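Local coordinates for protein adenylate kinase (Cryptosporidium parvum Iowa II, PDB 3BE4) that probably catalyses the reversible transfer of a phosphate group between ATP and AMP, as other adenylate kinases do, at residues Cys22-Lys27 against Glu208-Ile213; Asp89-Pro92 against Pro96-Glu99; Pro186-Tyr191 against Gly195-Val200. One frame throughout, in Å; residues are numbered along the deposited sequence.

Overall arrangement
Starting from the N terminus, helix 18-29 supplies the first half of contact 1, whose partner on helix 206-216 arrives only near the C terminus, so this contact closes a loop of 180 residues that holds the other two. Contact 2 closes a short turn between strand 86-89 and helix 95-108, beside one adenine of the bound inhibitor. Contact 3 follows in series, turning helix 186-192 back into edge strand 197-201 of the parallel sheet. The two inner contacts meet where Leu187 and Tyr191 pack on Pro92 and Ala98. Val200 in turn packs on Ile213, linking contact 3 to contact 1, and Cys22 packs on Asp89, linking contact 1 to contact 2.

Contact 1: residues Cys22-Lys27 against Glu208-Ile213; sequences CEFIKK and EVTEQI
Phe24 reaches from helix 18-29 to Thr210 on helix 206-216, and the pairing rests on a CH-pi contact and on an apolar contact at the ring edge. The methyl CG2 of Thr210 stands over the centre of the ring, 3.5 Å from its centroid and only 5° off the ring normal, so that all six ring carbons lie at nearly equal distances from it. The opposite face is backed by CG1 of Ile25, 3.6 Å above the plane and offset toward the rim, which leaves the ring sandwiched between aliphatic groups of both helices.

Purely apolar contacts continue along the ring. Ile213, one helical turn beyond Thr210, lies at the edge, its CB in the ring plane and its CG2 3.7 Å from Phe24 CZ. The same CG2 is 4.3 Å from CD1 of Ile25, a looser touch. The axes of segments 22-27 and 208-213 approach to 10.9 Å, with a crossing angle of -44°. In this P-loop NTPase fold, helix 18-29 follows strand 7-12, the first in the chain and central in the parallel sheet; it and the C-terminal helix lie side by side on one face of that sheet.

The polar part belongs to Thr210. With OG1 anti to the carbonyl carbon (chi1 -69°), CG2 falls anti to the backbone N and the methyl is directed at the ring. The hydroxyl is within hydrogen-bonding reach of Pro206 O and Gln21 OE1; its single proton can be shared between them or serve one at a time, which probably helps to set the side chain's rotation.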
loop_
_atom_site.group_PDB
_atom_site.type_symbol
_atom_site.label_atom_id
_atom_site.label_comp_id
_atom_site.label_asym_id
_atom_site.label_seq_id
_atom_site.Cartn_x
_atom_site.Cartn_y
_atom_site.Cartn_z
ATOM N N CYS A 22 -6.175 1.935 -4.385
ATOM C CA CYS A 22 -6.120 3.267 -3.724
ATOM C C CYS A 22 -6.424 4.406 -4.708
ATOM O O CYS A 22 -6.788 5.474 -4.302
ATOM C CB CYS A 22 -4.842 3.513 -2.964
ATOM S SG CYS A 22 -4.753 2.486 -1.522
ATOM N N GLU A 23 -6.193 4.165 -5.988
ATOM C CA GLU A 23 -6.563 5.182 -6.958
ATOM C C GLU A 23 -8.041 5.455 -6.899
ATOM O O GLU A 23 -8.445 6.644 -6.945
ATOM C CB GLU A 23 -6.146 4.764 -8.396
ATOM C CG GLU A 23 -6.711 5.780 -9.435
ATOM C CD GLU A 23 -5.560 6.697 -9.879
ATOM O OE1 GLU A 23 -4.672 7.046 -9.014
ATOM O OE2 GLU A 23 -5.508 6.989 -11.111
ATOM N N PHE A 24 -8.909 4.443 -6.894
ATOM C CA PHE A 24 -10.377 4.773 -6.846
ATOM C C PHE A 24 -10.667 5.237 -5.455
ATOM O O PHE A 24 -11.520 6.068 -5.282
ATOM C CB PHE A 24 -11.424 3.697 -7.309
ATOM C CG PHE A 24 -12.059 2.875 -6.195
ATOM C CD1 PHE A 24 -11.372 1.739 -5.744
ATOM C CD2 PHE A 24 -13.290 3.134 -5.677
ATOM C CE1 PHE A 24 -11.859 0.881 -4.712
ATOM C CE2 PHE A 24 -13.831 2.316 -4.666
ATOM C CZ PHE A 24 -13.088 1.150 -4.147
ATOM N N ILE A 25 -10.085 4.613 -4.416
ATOM C CA ILE A 25 -10.483 5.028 -3.051
ATOM C C ILE A 25 -10.169 6.506 -2.790
ATOM O O ILE A 25 -10.976 7.237 -2.185
ATOM C CB ILE A 25 -9.730 4.124 -2.028
ATOM C CG1 ILE A 25 -10.247 2.669 -2.084
ATOM C CG2 ILE A 25 -9.886 4.688 -0.595
ATOM C CD1 ILE A 25 -9.356 1.687 -1.208
ATOM N N LYS A 26 -9.001 7.021 -3.214
ATOM C CA LYS A 26 -8.622 8.426 -3.044
ATOM C C LYS A 26 -9.637 9.267 -3.744
ATOM O O LYS A 26 -10.082 10.303 -3.189
ATOM C CB LYS A 26 -7.330 8.697 -3.883
ATOM C CG LYS A 26 -6.275 8.447 -3.198
ATOM C CD LYS A 26 -5.026 8.374 -4.170
ATOM C CE LYS A 26 -4.939 9.285 -5.383
ATOM N NZ LYS A 26 -3.474 9.117 -5.946
ATOM N N LYS A 27 -10.000 8.870 -4.925
ATOM C CA LYS A 27 -10.750 9.772 -5.775
ATOM C C LYS A 27 -12.221 9.678 -5.331
ATOM O O LYS A 27 -12.856 10.729 -5.122
ATOM C CB LYS A 27 -10.584 9.402 -7.225
ATOM N N GLU A 208 -13.760 -5.926 -10.435
ATOM C CA GLU A 208 -14.445 -6.745 -9.472
ATOM C C GLU A 208 -13.890 -6.636 -8.099
ATOM O O GLU A 208 -14.650 -6.643 -7.114
ATOM C CB GLU A 208 -14.302 -8.201 -9.865
ATOM C CG GLU A 208 -15.145 -8.481 -11.151
ATOM C CD GLU A 208 -15.205 -10.045 -11.517
ATOM O OE1 GLU A 208 -15.139 -10.926 -10.642
ATOM O OE2 GLU A 208 -15.303 -10.396 -12.757
ATOM N N VAL A 209 -12.545 -6.397 -7.947
ATOM C CA VAL A 209 -12.063 -6.135 -6.628
ATOM C C VAL A 209 -12.599 -4.774 -6.096
ATOM O O VAL A 209 -12.937 -4.698 -4.925
ATOM C CB VAL A 209 -10.452 -6.138 -6.627
ATOM C CG1 VAL A 209 -9.896 -5.782 -5.236
ATOM C CG2 VAL A 209 -9.963 -7.466 -7.216
ATOM N N THR A 210 -12.675 -3.776 -6.981
ATOM C CA THR A 210 -13.205 -2.461 -6.639
ATOM C C THR A 210 -14.650 -2.683 -6.153
ATOM O O THR A 210 -14.984 -2.108 -5.120
ATOM C CB THR A 210 -13.179 -1.582 -7.810
ATOM O OG1 THR A 210 -11.817 -1.246 -8.175
ATOM C CG2 THR A 210 -13.921 -0.225 -7.557
ATOM N N GLU A 211 -15.493 -3.445 -6.884
ATOM C CA GLU A 211 -16.859 -3.654 -6.350
ATOM C C GLU A 211 -16.895 -4.350 -4.997
ATOM O O GLU A 211 -17.714 -3.980 -4.148
ATOM C CB GLU A 211 -17.800 -4.306 -7.411
ATOM C CG GLU A 211 -18.111 -3.433 -8.648
ATOM C CD GLU A 211 -18.549 -1.995 -8.310
ATOM O OE1 GLU A 211 -19.514 -1.868 -7.510
ATOM O OE2 GLU A 211 -17.875 -1.018 -8.793
ATOM N N GLN A 212 -15.992 -5.271 -4.652
ATOM C CA GLN A 212 -16.011 -5.811 -3.397
ATOM C C GLN A 212 -15.591 -4.843 -2.321
ATOM O O GLN A 212 -16.078 -4.955 -1.197
ATOM C CB GLN A 212 -15.062 -6.996 -3.331
ATOM C CG GLN A 212 -15.478 -8.216 -4.127
ATOM C CD GLN A 212 -14.317 -9.198 -3.936
ATOM O OE1 GLN A 212 -14.153 -9.835 -2.939
ATOM N NE2 GLN A 212 -13.384 -9.149 -4.924
ATOM N N ILE A 213 -14.645 -3.976 -2.649
ATOM C CA ILE A 213 -14.285 -2.959 -1.735
ATOM C C ILE A 213 -15.420 -1.955 -1.465
ATOM O O ILE A 213 -15.669 -1.630 -0.280
ATOM C CB ILE A 213 -12.941 -2.266 -2.135
ATOM C CG1 ILE A 213 -11.831 -3.337 -2.010
ATOM C CG2 ILE A 213 -12.726 -0.997 -1.199
ATOM C CD1 ILE A 213 -10.503 -2.745 -2.587
#

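Contact 2: residues Asp89-Pro92 against Pro96-Glu99. With AP5 (bis(adenosine)-5'-pentaphosphate), chain C.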
loop_
_atom_site.group_PDB
_atom_site.type_symbol
_atom_site.label_atom_id
_atom_site.label_comp_id
_atom_site.label_asym_id
_atom_site.label_seq_id
_atom_site.Cartn_x
_atom_site.Cartn_y
_atom_site.Cartn_z
ATOM N N ASP A 89 -1.442 1.839 3.125
ATOM C CA ASP A 89 -1.267 0.823 2.101
ATOM C C ASP A 89 0.232 0.391 2.347
ATOM O O ASP A 89 1.219 1.089 2.122
ATOM C CB ASP A 89 -1.407 1.632 0.762
ATOM C CG ASP A 89 -0.781 0.933 -0.441
ATOM O OD1 ASP A 89 -0.210 -0.228 -0.312
ATOM O OD2 ASP A 89 -0.866 1.595 -1.545
ATOM N N GLY A 90 0.257 -0.856 2.825
ATOM C CA GLY A 90 1.643 -1.350 3.137
ATOM C C GLY A 90 2.096 -0.933 4.513
ATOM O O GLY A 90 3.292 -0.903 4.754
ATOM N N PHE A 91 1.213 -0.327 5.283
ATOM C CA PHE A 91 1.548 0.081 6.688
ATOM C C PHE A 91 0.241 -0.034 7.389
ATOM O O PHE A 91 -0.771 0.440 6.877
ATOM C CB PHE A 91 2.031 1.570 6.739
ATOM C CG PHE A 91 2.226 2.045 8.124
ATOM C CD1 PHE A 91 3.489 1.967 8.740
ATOM C CD2 PHE A 91 1.137 2.458 8.856
ATOM C CE1 PHE A 91 3.611 2.359 10.117
ATOM C CE2 PHE A 91 1.304 2.874 10.212
ATOM C CZ PHE A 91 2.507 2.776 10.833
ATOM N N PRO A 92 0.249 -0.518 8.585
ATOM C CA PRO A 92 1.424 -1.225 9.212
ATOM C C PRO A 92 1.796 -2.528 8.554
ATOM O O PRO A 92 0.935 -3.151 7.979
ATOM C CB PRO A 92 0.870 -1.591 10.663
ATOM C CG PRO A 92 -0.559 -1.570 10.493
ATOM C CD PRO A 92 -0.931 -0.508 9.451
ATOM N N PRO A 96 4.825 -4.170 15.892
ATOM C CA PRO A 96 5.231 -2.851 16.453
ATOM C C PRO A 96 4.718 -1.656 15.678
ATOM O O PRO A 96 4.338 -0.663 16.270
ATOM C CB PRO A 96 6.768 -2.899 16.559
ATOM C CG PRO A 96 6.991 -4.427 16.668
ATOM C CD PRO A 96 5.991 -5.106 15.779
ATOM N N GLN A 97 4.580 -1.813 14.373
ATOM C CA GLN A 97 3.946 -0.636 13.600
ATOM C C GLN A 97 2.492 -0.498 13.894
ATOM O O GLN A 97 2.019 0.628 13.925
ATOM C CB GLN A 97 4.138 -0.896 12.136
ATOM C CG GLN A 97 5.610 -0.732 11.753
ATOM C CD GLN A 97 5.874 -1.032 10.237
ATOM O OE1 GLN A 97 4.925 -0.975 9.456
ATOM N NE2 GLN A 97 7.129 -1.460 9.876
ATOM N N ALA A 98 1.763 -1.613 14.026
ATOM C CA ALA A 98 0.308 -1.569 14.372
ATOM C C ALA A 98 0.113 -0.896 15.770
ATOM O O ALA A 98 -0.790 -0.093 15.957
ATOM C CB ALA A 98 -0.317 -2.982 14.400
ATOM N N GLU A 99 0.950 -1.315 16.702
ATOM C CA GLU A 99 0.850 -0.727 18.067
ATOM C C GLU A 99 1.210 0.768 17.995
ATOM O O GLU A 99 0.645 1.567 18.766
ATOM C CB GLU A 99 1.792 -1.498 19.033
ATOM C CG GLU A 99 1.407 -2.982 19.172
ATOM C CD GLU A 99 2.436 -3.803 19.891
ATOM O OE1 GLU A 99 3.681 -3.512 19.793
ATOM O OE2 GLU A 99 1.950 -4.819 20.499
HETATM P PA AP5 C . 5.737 -1.041 -1.504
HETATM O O1A AP5 C . 5.956 0.039 -2.577
HETATM O O2A AP5 C . 4.535 -1.004 -0.683
HETATM O O3A AP5 C . 5.877 -2.481 -2.189
HETATM P PB AP5 C . 5.239 -3.886 -1.809
HETATM O O1B AP5 C . 4.955 -3.969 -0.388
HETATM O O2B AP5 C . 6.099 -4.950 -2.504
HETATM O O3B AP5 C . 3.778 -3.742 -2.628
HETATM P PG AP5 C . 3.503 -3.243 -4.087
HETATM O O1G AP5 C . 4.422 -3.975 -5.003
HETATM O O2G AP5 C . 3.518 -1.770 -4.042
HETATM O O3G AP5 C . 2.046 -3.846 -4.190
HETATM P PD AP5 C . 0.550 -3.211 -4.341
HETATM O O1D AP5 C . 0.663 -1.751 -4.242
HETATM O O2D AP5 C . -0.296 -3.995 -3.427
HETATM O O3D AP5 C . 0.145 -3.690 -5.813
HETATM P PE AP5 C . -0.045 -2.795 -7.118
HETATM O O1E AP5 C . 1.175 -2.082 -7.372
HETATM O O2E AP5 C . -1.336 -2.003 -7.063
HETATM O O5F AP5 C . 6.945 -1.101 -0.459
HETATM C C5F AP5 C . 8.228 -0.982 -1.094
HETATM C C4F AP5 C . 9.225 -1.535 0.006
HETATM O O4F AP5 C . 9.448 -0.480 0.911
HETATM C C3F AP5 C . 8.821 -2.699 0.829
HETATM O O3F AP5 C . 9.069 -3.923 0.172
HETATM C C2F AP5 C . 9.795 -2.460 2.001
HETATM O O2F AP5 C . 11.195 -2.704 1.586
HETATM C C1F AP5 C . 9.664 -0.969 2.253
HETATM N N9A AP5 C . 8.542 -0.695 3.109
HETATM C C8A AP5 C . 7.354 -0.054 2.660
HETATM N N7A AP5 C . 6.505 0.082 3.665
HETATM C C5A AP5 C . 7.144 -0.425 4.815
HETATM C C6A AP5 C . 6.744 -0.476 6.136
HETATM N N6A AP5 C . 5.543 -0.200 6.656
HETATM N N1A AP5 C . 7.698 -1.068 7.001
HETATM C C2A AP5 C . 8.881 -1.397 6.527
HETATM N N3A AP5 C . 9.318 -1.356 5.250
HETATM C C4A AP5 C . 8.399 -0.756 4.361
HETATM O O5J AP5 C . -0.333 -3.919 -8.176
HETATM C C5J AP5 C . 0.786 -4.822 -8.642
HETATM C C4J AP5 C . 0.446 -5.138 -10.115
HETATM O O4J AP5 C . -0.785 -5.860 -10.311
HETATM C C3J AP5 C . 0.466 -3.884 -10.992
HETATM O O3J AP5 C . 1.037 -4.202 -12.244
HETATM C C2J AP5 C . -1.014 -3.742 -11.161
HETATM O O2J AP5 C . -1.328 -3.093 -12.385
HETATM C C1J AP5 C . -1.635 -5.062 -11.298
HETATM N N9B AP5 C . -2.963 -5.296 -10.820
HETATM C C8B AP5 C . -3.599 -4.652 -9.760
HETATM N N7B AP5 C . -4.810 -5.217 -9.597
HETATM C C5B AP5 C . -4.961 -6.206 -10.539
HETATM C C6B AP5 C . -5.933 -7.236 -10.740
HETATM N N6B AP5 C . -7.029 -7.268 -9.982
HETATM N N1B AP5 C . -5.733 -8.114 -11.762
HETATM C C2B AP5 C . -4.530 -8.092 -12.483
HETATM N N3B AP5 C . -3.522 -7.191 -12.276
HETATM C C4B AP5 C . -3.688 -6.297 -11.232
#
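The Phe91 ring and the Gln97 amide lie with their planes 7° apart, but Gln97 OE1 approaches the ring obliquely, 3.4 Å from Phe91 CD1. At the edge of the ring, near its plane, is N6A of the bound AP5, 3.6 Å from Phe91 CD1. With CG anti to the backbone N, the Phe91 ring is carried beside Gln97, against Val69, Leu70 and Val73 of helix 66-78.

Pro92, which follows a cis peptide bond, packs its CB 3.7 Å from Gln97 CB and also meets Ala98, tying the loop to the first turn of helix 95-108.

The extended Gln97 side chain brings its amide to the adenine, where it makes two hydrogen bonds with the base: N6A donates to OE1 at 3.0 Å (163°), and NE2 donates to N1A at 3.0 Å. N6A also donates to Gly90 O, at 3.0 Å and a more bent 137°. Arg93 N holds OE1 and Asp66 OD1 holds NE2, which fixes the amide's orientation. This adenine probably occupies the AMP site, as in other adenylate kinases with AP5 bound. Two acceptors for the amine and a donor for N1 complement adenine, consistent with recognition of this base.

Contact 3: residues Pro186-Tyr191 against Gly195-Val200; sequences PLVKFY and GILKRV
Leu197 CD1 sits at the apolar centre, 3.8 Å from Val188 CG1 and 3.9 Å from Tyr191 CB, where the strand meets the helix. Leu197 CD1 also lies 3.6 Å from Val188 O. Chi1 of -169° turns the leucine side chain to the helix, and CD1 lies between Val188 and Tyr191. Further along, Ile196 CD1 makes a looser contact with Tyr191 CD1, meeting the ring obliquely. Phe190 CD2 lies over the centre of one face of that tyrosine ring, 3.5 Å above its plane.

Outward from this core the backbone takes over: Ile196 N donates to Tyr191 O at 3.3 Å (158°), a nearly straight bond to the helix end. At the polar edge, the extended Arg199 side chain crosses Val188 at about a right angle and lays NH2 3.6 Å from Val188 CG1. Its guanidinium is held by salt bridges to Glu119 through NH1 and Glu192 through NH2.

Gly195, with positive phi, ends the helix in a Schellman motif, of which Ile196 N to Tyr191 O is the 6-to-1 bond. The capped helix 186-192 thus leads into edge strand 197-201, parallel to strand 114-119, in the P-loop NTPase core.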
loop_
_atom_site.group_PDB
_atom_site.type_symbol
_atom_site.label_atom_id
_atom_site.label_comp_id
_atom_site.label_asym_id
_atom_site.label_seq_id
_atom_site.Cartn_x
_atom_site.Cartn_y
_atom_site.Cartn_z
ATOM N N PRO A 186 0.387 -11.888 10.479
ATOM C CA PRO A 186 -0.142 -11.803 11.875
ATOM C C PRO A 186 -1.048 -10.632 12.185
ATOM O O PRO A 186 -1.820 -10.657 13.168
ATOM C CB PRO A 186 1.115 -11.605 12.715
ATOM C CG PRO A 186 2.131 -12.420 12.026
ATOM C CD PRO A 186 1.875 -12.034 10.543
ATOM N N LEU A 187 -0.923 -9.582 11.372
ATOM C CA LEU A 187 -1.808 -8.448 11.497
ATOM C C LEU A 187 -3.244 -8.763 11.145
ATOM O O LEU A 187 -4.132 -8.027 11.578
ATOM C CB LEU A 187 -1.332 -7.272 10.641
ATOM C CG LEU A 187 -0.016 -6.666 11.023
ATOM C CD1 LEU A 187 0.269 -5.677 9.870
ATOM C CD2 LEU A 187 -0.158 -5.872 12.315
ATOM N N VAL A 188 -3.496 -9.822 10.384
ATOM C CA VAL A 188 -4.882 -10.140 10.073
ATOM C C VAL A 188 -5.589 -10.535 11.383
ATOM O O VAL A 188 -6.661 -10.023 11.687
ATOM C CB VAL A 188 -4.989 -11.287 9.113
ATOM C CG1 VAL A 188 -6.441 -11.631 8.871
ATOM C CG2 VAL A 188 -4.409 -10.865 7.787
ATOM N N LYS A 189 -4.962 -11.387 12.187
ATOM C CA LYS A 189 -5.617 -11.705 13.497
ATOM C C LYS A 189 -5.711 -10.511 14.431
ATOM O O LYS A 189 -6.733 -10.331 15.094
ATOM C CB LYS A 189 -4.869 -12.931 14.098
ATOM C CG LYS A 189 -5.235 -14.090 13.245
ATOM C CD LYS A 189 -4.679 -15.431 13.707
ATOM C CE LYS A 189 -4.986 -16.593 12.683
ATOM N NZ LYS A 189 -6.431 -16.884 12.339
ATOM N N PHE A 190 -4.679 -9.650 14.440
ATOM C CA PHE A 190 -4.586 -8.450 15.247
ATOM C C PHE A 190 -5.838 -7.640 14.996
ATOM O O PHE A 190 -6.495 -7.159 15.938
ATOM C CB PHE A 190 -3.347 -7.631 14.871
ATOM C CG PHE A 190 -3.133 -6.357 15.689
ATOM C CD1 PHE A 190 -2.211 -6.315 16.782
ATOM C CD2 PHE A 190 -3.758 -5.183 15.335
ATOM C CE1 PHE A 190 -1.994 -5.153 17.503
ATOM C CE2 PHE A 190 -3.551 -3.998 16.048
ATOM C CZ PHE A 190 -2.656 -3.943 17.122
ATOM N N TYR A 191 -6.186 -7.446 13.731
ATOM C CA TYR A 191 -7.374 -6.636 13.407
ATOM C C TYR A 191 -8.688 -7.344 13.479
ATOM O O TYR A 191 -9.734 -6.677 13.654
ATOM C CB TYR A 191 -7.189 -5.907 12.050
ATOM C CG TYR A 191 -6.144 -4.838 12.221
ATOM C CD1 TYR A 191 -6.328 -3.731 13.060
ATOM C CD2 TYR A 191 -4.905 -4.922 11.511
ATOM C CE1 TYR A 191 -5.321 -2.713 13.233
ATOM C CE2 TYR A 191 -3.921 -3.925 11.659
ATOM C CZ TYR A 191 -4.101 -2.850 12.547
ATOM O OH TYR A 191 -3.114 -1.932 12.660
ATOM N N GLY A 195 -12.289 -6.617 15.603
ATOM C CA GLY A 195 -13.581 -6.706 14.957
ATOM C C GLY A 195 -13.796 -5.799 13.796
ATOM O O GLY A 195 -14.930 -5.658 13.299
ATOM N N ILE A 196 -12.664 -5.290 13.217
ATOM C CA ILE A 196 -12.811 -4.347 12.083
ATOM C C ILE A 196 -12.227 -4.815 10.732
ATOM O O ILE A 196 -12.292 -4.062 9.750
ATOM C CB ILE A 196 -12.160 -3.000 12.400
ATOM C CG1 ILE A 196 -10.706 -3.162 12.745
ATOM C CG2 ILE A 196 -12.842 -2.399 13.619
ATOM C CD1 ILE A 196 -10.026 -1.835 12.981
ATOM N N LEU A 197 -11.859 -6.069 10.660
ATOM C CA LEU A 197 -11.245 -6.652 9.427
ATOM C C LEU A 197 -12.266 -7.335 8.527
ATOM O O LEU A 197 -13.099 -8.209 9.017
ATOM C CB LEU A 197 -10.250 -7.637 9.825
ATOM C CG LEU A 197 -9.412 -8.049 8.538
ATOM C CD1 LEU A 197 -7.884 -8.091 8.872
ATOM C CD2 LEU A 197 -9.950 -9.385 8.016
ATOM N N LYS A 198 -12.204 -7.039 7.244
ATOM C CA LYS A 198 -13.015 -7.680 6.206
ATOM C C LYS A 198 -11.985 -8.128 5.090
ATOM O O LYS A 198 -10.951 -7.589 4.977
ATOM C CB LYS A 198 -14.112 -6.810 5.629
ATOM C CG LYS A 198 -15.384 -6.895 6.691
ATOM C CD LYS A 198 -16.658 -6.235 6.292
ATOM C CE LYS A 198 -17.662 -6.411 7.484
ATOM N N ARG A 199 -12.362 -9.116 4.299
ATOM C CA ARG A 199 -11.503 -9.723 3.264
ATOM C C ARG A 199 -12.119 -9.490 1.934
ATOM O O ARG A 199 -13.398 -9.403 1.744
ATOM C CB ARG A 199 -11.403 -11.205 3.525
ATOM C CG ARG A 199 -10.882 -11.555 4.889
ATOM C CD ARG A 199 -10.494 -13.114 5.101
ATOM N NE ARG A 199 -10.064 -13.362 6.450
ATOM C CZ ARG A 199 -9.046 -14.136 6.763
ATOM N NH1 ARG A 199 -8.374 -14.765 5.815
ATOM N NH2 ARG A 199 -8.725 -14.325 8.043
ATOM N N VAL A 200 -11.246 -9.358 0.929
ATOM C CA VAL A 200 -11.709 -9.288 -0.490
ATOM C C VAL A 200 -10.878 -10.269 -1.253
ATOM O O VAL A 200 -9.768 -10.654 -0.801
ATOM C CB VAL A 200 -11.583 -7.890 -1.179
ATOM C CG1 VAL A 200 -12.532 -6.850 -0.425
ATOM C CG2 VAL A 200 -10.165 -7.348 -1.187
#